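Local atomic coordinates of nitrite oxidoreductase subunit B (Kuenenia stuttgartiensis, PDB entry 7B04), a protein that probably carries electrons through its iron-sulfur clusters as the NarH-like beta subunit of nitrite oxidoreductase, the enzyme complex that converts nitrite to nitrate. Residues 68-74 against 138-144; 128-134 against 215-221; 249-255 against 346-351. All blocks are in the same frame, centred on the assembly; numbering follows the deposited sequence.

Interaction 1 of 3, residues 68-74 against 138-144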
loop_
_atom_site.group_PDB
_atom_site.type_symbol
_atom_site.label_atom_id
_atom_site.label_comp_id
_atom_site.label_asym_id
_atom_site.label_seq_id
_atom_site.Cartn_x
_atom_site.Cartn_y
_atom_site.Cartn_z
ATOM N N TYR A 68 -6.732 -0.504 18.595
ATOM C CA TYR A 68 -5.510 -1.133 19.088
ATOM C C TYR A 68 -4.236 -0.505 18.538
ATOM O O TYR A 68 -3.178 -0.639 19.166
ATOM C CB TYR A 68 -5.517 -2.627 18.756
ATOM C CG TYR A 68 -6.540 -3.430 19.529
ATOM C CD1 TYR A 68 -6.358 -3.706 20.877
ATOM C CD2 TYR A 68 -7.682 -3.915 18.908
ATOM C CE1 TYR A 68 -7.289 -4.440 21.588
ATOM C CE2 TYR A 68 -8.618 -4.651 19.609
ATOM C CZ TYR A 68 -8.417 -4.911 20.948
ATOM O OH TYR A 68 -9.349 -5.643 21.646
ATOM N N GLY A 69 -4.305 0.176 17.392
ATOM C CA GLY A 69 -3.112 0.658 16.732
ATOM C C GLY A 69 -2.616 1.998 17.246
ATOM O O GLY A 69 -3.327 2.735 17.921
ATOM N N GLY A 70 -1.357 2.297 16.927
ATOM C CA GLY A 70 -0.768 3.575 17.284
ATOM C C GLY A 70 0.692 3.752 16.917
ATOM O O GLY A 70 1.440 2.771 16.835
ATOM N N PHE A 71 1.110 4.999 16.719
ATOM C CA PHE A 71 2.517 5.349 16.526
ATOM C C PHE A 71 2.812 6.605 17.330
ATOM O O PHE A 71 2.321 7.696 16.970
ATOM C CB PHE A 71 2.866 5.579 15.062
ATOM C CG PHE A 71 4.255 6.123 14.854
ATOM C CD1 PHE A 71 5.360 5.299 14.994
ATOM C CD2 PHE A 71 4.459 7.462 14.560
ATOM C CE1 PHE A 71 6.642 5.797 14.819
ATOM C CE2 PHE A 71 5.741 7.961 14.387
ATOM C CZ PHE A 71 6.830 7.128 14.516
ATOM N N PRO A 72 3.590 6.516 18.417
ATOM C CA PRO A 72 4.264 5.320 18.932
ATOM C C PRO A 72 3.262 4.335 19.518
ATOM O O PRO A 72 2.098 4.703 19.718
ATOM C CB PRO A 72 5.188 5.889 20.026
ATOM C CG PRO A 72 5.227 7.379 19.772
ATOM C CD PRO A 72 3.868 7.680 19.268
ATOM N N GLN A 73 3.714 3.121 19.804
ATOM C CA GLN A 73 2.803 2.050 20.202
ATOM C C GLN A 73 2.008 2.420 21.451
ATOM O O GLN A 73 2.580 2.750 22.499
ATOM C CB GLN A 73 3.602 0.771 20.429
ATOM C CG GLN A 73 4.615 0.514 19.322
ATOM C CD GLN A 73 5.631 -0.546 19.673
ATOM O OE1 GLN A 73 5.568 -1.157 20.739
ATOM N NE2 GLN A 73 6.580 -0.771 18.774
ATOM N N SER A 74 0.685 2.349 21.327
ATOM C CA SER A 74 -0.249 2.592 22.427
ATOM C C SER A 74 -0.059 3.982 23.036
ATOM O O SER A 74 -0.111 4.163 24.254
ATOM C CB SER A 74 -0.119 1.506 23.492
ATOM O OG SER A 74 -0.547 0.253 22.996
ATOM N N GLU A 138 9.530 1.815 21.389
ATOM C CA GLU A 138 8.123 2.155 21.225
ATOM C C GLU A 138 7.865 2.953 19.957
ATOM O O GLU A 138 6.701 3.136 19.584
ATOM C CB GLU A 138 7.619 2.961 22.430
ATOM C CG GLU A 138 7.809 2.286 23.776
ATOM C CD GLU A 138 7.296 3.136 24.925
ATOM O OE1 GLU A 138 6.776 4.242 24.663
ATOM O OE2 GLU A 138 7.413 2.701 26.089
ATOM N N TRP A 139 8.916 3.412 19.277
ATOM C CA TRP A 139 8.787 4.045 17.974
ATOM C C TRP A 139 8.823 3.045 16.829
ATOM O O TRP A 139 8.561 3.426 15.683
ATOM C CB TRP A 139 9.895 5.087 17.780
ATOM C CG TRP A 139 9.803 6.232 18.737
ATOM C CD1 TRP A 139 10.481 6.375 19.911
ATOM C CD2 TRP A 139 8.982 7.400 18.604
ATOM N NE1 TRP A 139 10.135 7.557 20.519
ATOM C CE2 TRP A 139 9.216 8.206 19.737
ATOM C CE3 TRP A 139 8.072 7.842 17.638
ATOM C CZ2 TRP A 139 8.574 9.427 19.930
ATOM C CZ3 TRP A 139 7.438 9.057 17.830
ATOM C CH2 TRP A 139 7.690 9.834 18.968
ATOM N N ARG A 140 9.136 1.782 17.108
ATOM C CA ARG A 140 9.062 0.756 16.085
ATOM C C ARG A 140 7.604 0.496 15.717
ATOM O O ARG A 140 6.673 0.954 16.388
ATOM C CB ARG A 140 9.724 -0.532 16.572
ATOM C CG ARG A 140 11.028 -0.315 17.318
ATOM C CD ARG A 140 11.623 -1.631 17.804
ATOM N NE ARG A 140 10.839 -2.242 18.871
ATOM C CZ ARG A 140 11.081 -3.448 19.371
ATOM N NH1 ARG A 140 12.085 -4.174 18.901
ATOM N NH2 ARG A 140 10.318 -3.928 20.345
ATOM N N SER A 141 7.414 -0.252 14.628
ATOM C CA SER A 141 6.088 -0.661 14.182
ATOM C C SER A 141 5.181 0.543 13.954
ATOM O O SER A 141 4.207 0.723 14.695
ATOM C CB SER A 141 5.454 -1.604 15.203
ATOM O OG SER A 141 6.271 -2.742 15.415
ATOM N N PRO A 142 5.466 1.392 12.965
ATOM C CA PRO A 142 4.596 2.558 12.744
ATOM C C PRO A 142 3.173 2.182 12.374
ATOM O O PRO A 142 2.246 2.953 12.652
ATOM C CB PRO A 142 5.299 3.309 11.603
ATOM C CG PRO A 142 6.705 2.799 11.606
ATOM C CD PRO A 142 6.603 1.370 12.032
ATOM N N ASN A 143 2.968 1.016 11.757
ATOM C CA ASN A 143 1.638 0.506 11.453
ATOM C C ASN A 143 1.164 -0.504 12.490
ATOM O O ASN A 143 0.392 -1.413 12.165
ATOM C CB ASN A 143 1.603 -0.113 10.057
ATOM C CG ASN A 143 0.254 0.047 9.383
ATOM O OD1 ASN A 143 -0.707 0.512 9.998
ATOM N ND2 ASN A 143 0.176 -0.331 8.113
ATOM N N PHE A 144 1.647 -0.370 13.725
ATOM C CA PHE A 144 1.241 -1.229 14.830
ATOM C C PHE A 144 -0.273 -1.398 14.868
ATOM O O PHE A 144 -1.022 -0.421 14.798
ATOM C CB PHE A 144 1.744 -0.623 16.142
ATOM C CG PHE A 144 1.424 -1.437 17.360
ATOM C CD1 PHE A 144 2.050 -2.651 17.585
ATOM C CD2 PHE A 144 0.511 -0.974 18.294
ATOM C CE1 PHE A 144 1.761 -3.395 18.713
ATOM C CE2 PHE A 144 0.218 -1.712 19.423
ATOM C CZ PHE A 144 0.844 -2.925 19.633
HETATM O O HOH W 1 4.732 4.886 23.560
HETATM O O HOH W 2 8.069 -2.515 21.727
#
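Aromatic and apolar contacts centre on Trp139, which takes Pro72 and Phe71 in different ways. Pro72, entered through a cis peptide bond, lays CG over one face of the indole, 3.5 Å from the centroid of its six-membered ring. Phe71 and Trp139 form an offset edge-to-face pair instead, the indole edge turned toward the phenyl face with planes 70° apart. Swung anti to the backbone N (chi1 172°), CG of Phe71 sends the ring across to the other loop, where CD1 also lies 3.9 Å from CB of Pro142. Further along, CB of Gln73 rests over one face of the Phe144 ring, 4.1 Å from CD2.

Both segments are irregular loops, one leading into helix 75-81 and the other containing a type I turn from Ser141 to Phe144. The second also faces subunit A of the complex: Arg140 NH2 forms a salt bridge to Asp1120 of that chain, and Asn143 ND2 bonds to the carbonyl of its Trp935.

Among the hydrogen bonds, Gln73 supplies two. Its backbone N lies in the carbonyl plane of Glu138 and donates to Glu138 O at 3.0 Å. NE2 reaches Arg140 O at 2.9 Å and 173° at the hydrogen, the acceptor lying in the amide plane but the donor standing well above the carbonyl plane. At the other end of that amide, a water donates to Gln73 OE1 and accepts from Arg140 NH2, while Arg140 NE bonds to Lys137 O. Gly70 N adds a weak bond to Phe144 O, 3.5 Å long.

Interaction 2 of 3, residues 128-134 against 215-221. With SF4 (iron/sulfur cluster), chain Z.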
loop_
_atom_site.group_PDB
_atom_site.type_symbol
_atom_site.label_atom_id
_atom_site.label_comp_id
_atom_site.label_asym_id
_atom_site.label_seq_id
_atom_site.Cartn_x
_atom_site.Cartn_y
_atom_site.Cartn_z
ATOM N N TRP A 128 5.603 21.277 33.737
ATOM C CA TRP A 128 4.487 22.018 33.165
ATOM C C TRP A 128 3.346 21.099 32.743
ATOM O O TRP A 128 2.188 21.529 32.710
ATOM C CB TRP A 128 4.975 22.862 31.990
ATOM C CG TRP A 128 5.764 24.058 32.436
ATOM C CD1 TRP A 128 7.080 24.316 32.182
ATOM C CD2 TRP A 128 5.286 25.154 33.228
ATOM N NE1 TRP A 128 7.449 25.508 32.759
ATOM C CE2 TRP A 128 6.366 26.041 33.408
ATOM C CE3 TRP A 128 4.051 25.468 33.803
ATOM C CZ2 TRP A 128 6.245 27.224 34.134
ATOM C CZ3 TRP A 128 3.932 26.645 34.519
ATOM C CH2 TRP A 128 5.024 27.508 34.680
ATOM N N ALA A 129 3.642 19.841 32.420
ATOM C CA ALA A 129 2.602 18.914 32.000
ATOM C C ALA A 129 3.042 17.486 32.289
ATOM O O ALA A 129 4.237 17.195 32.372
ATOM C CB ALA A 129 2.274 19.076 30.512
ATOM N N VAL A 130 2.059 16.603 32.450
ATOM C CA VAL A 130 2.333 15.180 32.597
ATOM C C VAL A 130 2.698 14.605 31.238
ATOM O O VAL A 130 2.264 15.100 30.190
ATOM C CB VAL A 130 1.125 14.445 33.208
ATOM C CG1 VAL A 130 1.115 14.598 34.718
ATOM C CG2 VAL A 130 -0.169 14.961 32.604
ATOM N N GLY A 131 3.508 13.554 31.247
ATOM C CA GLY A 131 3.895 12.927 30.003
ATOM C C GLY A 131 4.943 11.858 30.231
ATOM O O GLY A 131 5.231 11.467 31.365
ATOM N N TYR A 132 5.504 11.397 29.117
ATOM C CA TYR A 132 6.545 10.382 29.125
ATOM C C TYR A 132 7.322 10.493 27.824
ATOM O O TYR A 132 6.823 11.019 26.826
ATOM C CB TYR A 132 5.962 8.973 29.292
ATOM C CG TYR A 132 5.239 8.455 28.064
ATOM C CD1 TYR A 132 3.909 8.778 27.830
ATOM C CD2 TYR A 132 5.887 7.639 27.143
ATOM C CE1 TYR A 132 3.245 8.306 26.713
ATOM C CE2 TYR A 132 5.232 7.166 26.022
ATOM C CZ TYR A 132 3.912 7.502 25.812
ATOM O OH TYR A 132 3.255 7.032 24.697
ATOM N N ILE A 133 8.551 9.989 27.847
ATOM C CA ILE A 133 9.387 9.912 26.654
ATOM C C ILE A 133 9.250 8.498 26.094
ATOM O O ILE A 133 9.665 7.537 26.761
ATOM C CB ILE A 133 10.853 10.244 26.961
ATOM C CG1 ILE A 133 10.993 11.711 27.369
ATOM C CG2 ILE A 133 11.728 9.945 25.754
ATOM C CD1 ILE A 133 12.370 12.071 27.879
ATOM N N PRO A 134 8.673 8.321 24.907
ATOM C CA PRO A 134 8.604 6.979 24.320
ATOM C C PRO A 134 9.997 6.440 24.038
ATOM O O PRO A 134 10.828 7.110 23.421
ATOM C CB PRO A 134 7.804 7.194 23.029
ATOM C CG PRO A 134 7.065 8.476 23.242
ATOM C CD PRO A 134 7.968 9.320 24.088
ATOM N N VAL A 215 9.273 16.308 23.479
ATOM C CA VAL A 215 8.999 14.890 23.277
ATOM C C VAL A 215 8.328 14.296 24.505
ATOM O O VAL A 215 7.465 13.417 24.391
ATOM C CB VAL A 215 10.305 14.147 22.932
ATOM C CG1 VAL A 215 10.039 12.672 22.682
ATOM C CG2 VAL A 215 10.978 14.788 21.728
ATOM N N GLU A 216 8.701 14.772 25.693
ATOM C CA GLU A 216 8.167 14.213 26.931
ATOM C C GLU A 216 6.706 14.598 27.130
ATOM O O GLU A 216 5.857 13.737 27.387
ATOM C CB GLU A 216 9.014 14.676 28.119
ATOM C CG GLU A 216 8.310 14.586 29.464
ATOM C CD GLU A 216 9.268 14.307 30.606
ATOM O OE1 GLU A 216 9.107 13.267 31.279
ATOM O OE2 GLU A 216 10.182 15.127 30.831
ATOM N N GLN A 217 6.395 15.889 27.019
ATOM C CA GLN A 217 5.118 16.415 27.483
ATOM C C GLN A 217 4.096 16.633 26.375
ATOM O O GLN A 217 2.950 16.981 26.680
ATOM C CB GLN A 217 5.342 17.734 28.236
ATOM C CG GLN A 217 5.883 17.533 29.639
ATOM C CD GLN A 217 6.682 18.719 30.140
ATOM O OE1 GLN A 217 7.804 18.570 30.622
ATOM N NE2 GLN A 217 6.105 19.909 30.023
ATOM N N CYS A 218 4.463 16.451 25.114
ATOM C CA CYS A 218 3.464 16.490 24.048
ATOM C C CYS A 218 2.590 15.245 24.113
ATOM O O CYS A 218 3.101 14.131 23.934
ATOM C CB CYS A 218 4.116 16.593 22.676
ATOM S SG CYS A 218 2.927 16.470 21.312
ATOM N N PRO A 219 1.286 15.374 24.369
ATOM C CA PRO A 219 0.446 14.175 24.501
ATOM C C PRO A 219 0.250 13.424 23.197
ATOM O O PRO A 219 -0.117 12.243 23.233
ATOM C CB PRO A 219 -0.880 14.735 25.029
ATOM C CG PRO A 219 -0.918 16.135 24.511
ATOM C CD PRO A 219 0.509 16.618 24.510
ATOM N N TYR A 220 0.484 14.064 22.052
ATOM C CA TYR A 220 0.310 13.433 20.751
ATOM C C TYR A 220 1.602 12.857 20.185
ATOM O O TYR A 220 1.560 12.202 19.137
ATOM C CB TYR A 220 -0.300 14.438 19.764
ATOM C CG TYR A 220 -1.615 14.996 20.255
ATOM C CD1 TYR A 220 -2.788 14.262 20.133
ATOM C CD2 TYR A 220 -1.681 16.242 20.864
ATOM C CE1 TYR A 220 -3.992 14.761 20.591
ATOM C CE2 TYR A 220 -2.881 16.748 21.326
ATOM C CZ TYR A 220 -4.033 16.004 21.185
ATOM O OH TYR A 220 -5.230 16.497 21.643
ATOM N N LYS A 221 2.738 13.097 20.842
ATOM C CA LYS A 221 4.011 12.447 20.516
ATOM C C LYS A 221 4.474 12.769 19.097
ATOM O O LYS A 221 5.038 11.923 18.401
ATOM C CB LYS A 221 3.920 10.935 20.728
ATOM C CG LYS A 221 3.456 10.548 22.116
ATOM C CD LYS A 221 4.405 11.100 23.165
ATOM C CE LYS A 221 3.839 10.951 24.562
ATOM N NZ LYS A 221 4.764 11.505 25.587
HETATM FE FE1 SF4 Z . 2.095 18.186 20.080
HETATM FE FE2 SF4 Z . 0.298 20.234 19.843
HETATM FE FE3 SF4 Z . 1.912 19.581 17.731
HETATM FE FE4 SF4 Z . 2.980 20.772 19.955
HETATM S S1 SF4 Z . 1.462 21.675 18.510
HETATM S S2 SF4 Z . 3.823 18.983 18.824
HETATM S S3 SF4 Z . 1.700 19.839 21.598
HETATM S S4 SF4 Z . 0.299 18.276 18.677
HETATM O O HOH W 3 8.007 11.429 32.453
#
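Lys221 bends over one face of the Tyr132 ring, its NZ 3.8 Å from the ring centroid and 18° off the normal, a cation-pi contact. CE shares that face, 3.5 Å from CE1 of Tyr132, so the methylene next to the charge packs on the ring as well. The lysine belongs to a ferredoxin-type cluster-binding segment: the end of helix 213-217 runs into Cys218, a ligand of a [4Fe-4S] cluster, and then into a type I turn from Cys218 to Lys221. Tyr132 holds CG between its backbone N and carbonyl carbon (chi1 72°), which lets the ring and the carbonyl of the same residue both face the ammonium group. NZ also comes up to that carbonyl O, but the bond is too short as modelled and its detail is doubtful. Lys78 of helix 75-81 makes a second cation-pi contact with Tyr132.

Further down the same side chain, CG of Pro134 sits 3.7 Å from CD of Lys221. The backbones come close where Gly131 passes the helix end: a beta carbon there would run into Glu216 O, and instead the glycine CA makes a CH...O contact with it at 3.4 Å. The next amide, Tyr132 N, gives Glu216 O a weak, strongly bent hydrogen bond (124° at the hydrogen). Ile133 CG1 lies 3.6 Å from Glu216 CB, while the carboxylate of Glu216 turns to a salt bridge with Lys213, which lines the [3Fe-4S] pocket. Trp128 extends toward subunit C, stacking edge-to-face with Phe88 of that chain. Cys218 SG binds the iron FE1 of the cluster at 2.3 Å, and Tyr220 CD2 comes to 3.6 Å from its sulfide S4.

Interaction 3 of 3, residues 249-255 against 346-351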
loop_
_atom_site.group_PDB
_atom_site.type_symbol
_atom_site.label_atom_id
_atom_site.label_comp_id
_atom_site.label_asym_id
_atom_site.label_seq_id
_atom_site.Cartn_x
_atom_site.Cartn_y
_atom_site.Cartn_z
ATOM N N THR A 249 1.174 26.839 -7.365
ATOM C CA THR A 249 0.001 27.608 -7.004
ATOM C C THR A 249 0.185 29.069 -7.363
ATOM O O THR A 249 -0.676 29.897 -7.039
ATOM C CB THR A 249 -0.320 27.451 -5.513
ATOM O OG1 THR A 249 0.869 27.636 -4.741
ATOM C CG2 THR A 249 -0.895 26.069 -5.237
ATOM N N ASP A 250 1.287 29.395 -8.043
ATOM C CA ASP A 250 1.509 30.733 -8.604
ATOM C C ASP A 250 1.432 31.802 -7.511
ATOM O O ASP A 250 0.677 32.768 -7.599
ATOM C CB ASP A 250 0.492 30.951 -9.749
ATOM C CG ASP A 250 0.497 32.363 -10.344
ATOM O OD1 ASP A 250 1.297 32.613 -11.276
ATOM O OD2 ASP A 250 -0.399 33.157 -9.989
ATOM N N GLY A 251 2.198 31.589 -6.439
ATOM C CA GLY A 251 2.252 32.542 -5.341
ATOM C C GLY A 251 1.104 32.470 -4.360
ATOM O O GLY A 251 1.128 33.193 -3.352
ATOM N N ARG A 252 0.076 31.673 -4.649
ATOM C CA ARG A 252 -1.056 31.513 -3.753
ATOM C C ARG A 252 -0.726 30.502 -2.658
ATOM O O ARG A 252 0.080 29.592 -2.869
ATOM C CB ARG A 252 -2.290 31.042 -4.514
ATOM C CG ARG A 252 -2.908 32.088 -5.406
ATOM C CD ARG A 252 -4.079 31.524 -6.180
ATOM N NE ARG A 252 -4.701 32.553 -7.000
ATOM C CZ ARG A 252 -5.695 33.333 -6.593
ATOM N NH1 ARG A 252 -6.189 34.249 -7.409
ATOM N NH2 ARG A 252 -6.194 33.199 -5.371
ATOM N N PRO A 253 -1.319 30.655 -1.474
ATOM C CA PRO A 253 -1.130 29.646 -0.423
ATOM C C PRO A 253 -1.607 28.279 -0.888
ATOM O O PRO A 253 -2.720 28.127 -1.396
ATOM C CB PRO A 253 -1.979 30.182 0.736
ATOM C CG PRO A 253 -2.027 31.653 0.505
ATOM C CD PRO A 253 -2.068 31.825 -0.986
ATOM N N MET A 254 -0.751 27.280 -0.705
ATOM C CA MET A 254 -0.998 25.920 -1.157
ATOM C C MET A 254 -1.210 25.019 0.050
ATOM O O MET A 254 -0.568 25.208 1.089
ATOM C CB MET A 254 0.191 25.413 -1.981
ATOM C CG MET A 254 0.059 24.011 -2.551
ATOM S SD MET A 254 1.458 23.648 -3.633
ATOM C CE MET A 254 0.955 22.091 -4.358
ATOM N N GLU A 255 -2.112 24.047 -0.080
ATOM C CA GLU A 255 -2.342 23.142 1.034
ATOM C C GLU A 255 -1.065 22.368 1.311
ATOM O O GLU A 255 -0.238 22.150 0.418
ATOM C CB GLU A 255 -3.496 22.181 0.734
ATOM C CG GLU A 255 -4.827 22.859 0.438
ATOM C CD GLU A 255 -6.007 21.905 0.525
ATOM O OE1 GLU A 255 -5.804 20.738 0.916
ATOM O OE2 GLU A 255 -7.139 22.322 0.200
ATOM N N ARG A 346 -10.269 17.925 -1.832
ATOM C CA ARG A 346 -9.227 17.402 -2.717
ATOM C C ARG A 346 -9.592 17.557 -4.192
ATOM O O ARG A 346 -9.350 16.665 -5.007
ATOM C CB ARG A 346 -8.909 15.940 -2.391
ATOM C CG ARG A 346 -8.216 15.744 -1.053
ATOM C CD ARG A 346 -6.700 15.850 -1.179
ATOM N NE ARG A 346 -6.258 17.159 -1.655
ATOM C CZ ARG A 346 -6.280 18.274 -0.928
ATOM N NH1 ARG A 346 -5.858 19.416 -1.455
ATOM N NH2 ARG A 346 -6.720 18.251 0.324
ATOM N N MET A 347 -10.176 18.702 -4.540
ATOM C CA MET A 347 -10.398 19.039 -5.938
ATOM C C MET A 347 -9.289 19.908 -6.509
ATOM O O MET A 347 -9.088 19.911 -7.729
ATOM C CB MET A 347 -11.751 19.741 -6.109
ATOM C CG MET A 347 -12.940 18.867 -5.743
ATOM S SD MET A 347 -12.992 17.360 -6.730
ATOM C CE MET A 347 -14.061 16.320 -5.738
ATOM N N THR A 348 -8.571 20.636 -5.658
ATOM C CA THR A 348 -7.425 21.434 -6.063
ATOM C C THR A 348 -6.384 21.380 -4.955
ATOM O O THR A 348 -6.676 20.988 -3.822
ATOM C CB THR A 348 -7.814 22.891 -6.352
ATOM O OG1 THR A 348 -6.669 23.608 -6.833
ATOM C CG2 THR A 348 -8.334 23.564 -5.090
ATOM N N GLN A 349 -5.163 21.789 -5.289
ATOM C CA GLN A 349 -4.107 21.902 -4.291
ATOM C C GLN A 349 -4.011 23.296 -3.689
ATOM O O GLN A 349 -3.320 23.473 -2.681
ATOM C CB GLN A 349 -2.754 21.494 -4.884
ATOM C CG GLN A 349 -2.532 21.910 -6.321
ATOM C CD GLN A 349 -1.467 21.073 -7.002
ATOM O OE1 GLN A 349 -0.859 20.199 -6.384
ATOM N NE2 GLN A 349 -1.232 21.340 -8.282
ATOM N N THR A 350 -4.677 24.284 -4.280
ATOM C CA THR A 350 -4.649 25.638 -3.752
ATOM C C THR A 350 -5.652 25.763 -2.612
ATOM O O THR A 350 -6.764 25.231 -2.685
ATOM C CB THR A 350 -4.980 26.648 -4.854
ATOM O OG1 THR A 350 -4.073 26.480 -5.950
ATOM C CG2 THR A 350 -4.880 28.074 -4.331
ATOM N N ILE A 351 -5.255 26.469 -1.553
ATOM C CA ILE A 351 -6.137 26.639 -0.406
ATOM C C ILE A 351 -7.314 27.520 -0.799
ATOM O O ILE A 351 -7.145 28.564 -1.442
ATOM C CB ILE A 351 -5.371 27.232 0.786
ATOM C CG1 ILE A 351 -4.272 26.277 1.247
ATOM C CG2 ILE A 351 -6.319 27.529 1.939
ATOM C CD1 ILE A 351 -3.337 26.872 2.276
#
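Glu255 keeps CG beside its backbone N (chi1 -59°) and runs extended from there, while Arg346 bends at chi2 and again at chi3, so that carboxylate and guanidinium arrive from opposite directions. The planes stand 84° apart, and a single oxygen does the work: Glu255 OE1 lies at the guanidinium edge, 2.7 Å from both NH1 and NH2 of Arg346. The NH2 bond comes in on the syn side of OE1; the NH1 bond is weak. With Glu255 replaced by an alanine, the Arg346 guanidinium is likely to lose its carboxylate mate here and be held less firmly, though Tyr93 of subunit A would still hold NE.

Next to this salt bridge the backbones pair. Glu255 N donates to Gln349 O at 2.9 Å, and Ile351 N to Pro253 O at 3.0 Å with 167° at the hydrogen, which makes Met254 and Thr350 a non-hydrogen-bonded antiparallel pair. Ile351 lies across the same backbone, its CG1 3.6 Å from CG of Glu255 and its CD1 3.9 Å from CB of Pro253. CG2 of Thr350 lies 3.9 Å from CB of Arg252, the last residue of a type I' turn that starts at Thr249; the Arg252 guanidinium goes on to a salt bridge with Asp386.

Arg346 NE also bonds to the hydroxyl of Tyr93 of subunit A. This is an isolated antiparallel beta bridge between two connecting loops, placed beside a cluster site: the Arg346 side chain packs on Cys262, a ligand of a [4Fe-4S] cluster that lies about 7 Å from that side chain.

From the N terminus, the loop after strand 62-66 is met first, and interaction 1 closes it against residues 138-144, with helices 75-81 and 116-123 in between. Before that closure the chain passes through 128-134, whose partner comes only at 215-221, so interactions 1 and 2 cross. They also touch in space: Pro72 packs on the Lys221 side chain, and Trp139 lies against the Lys221 carbonyl. Together they join the loops around those two helices to the ferredoxin-type cluster region. Interaction 3 follows in series, about 20 Å from either at the nearest atoms, and ties the loop before helix 257-260 to the one leading into strand 354-358.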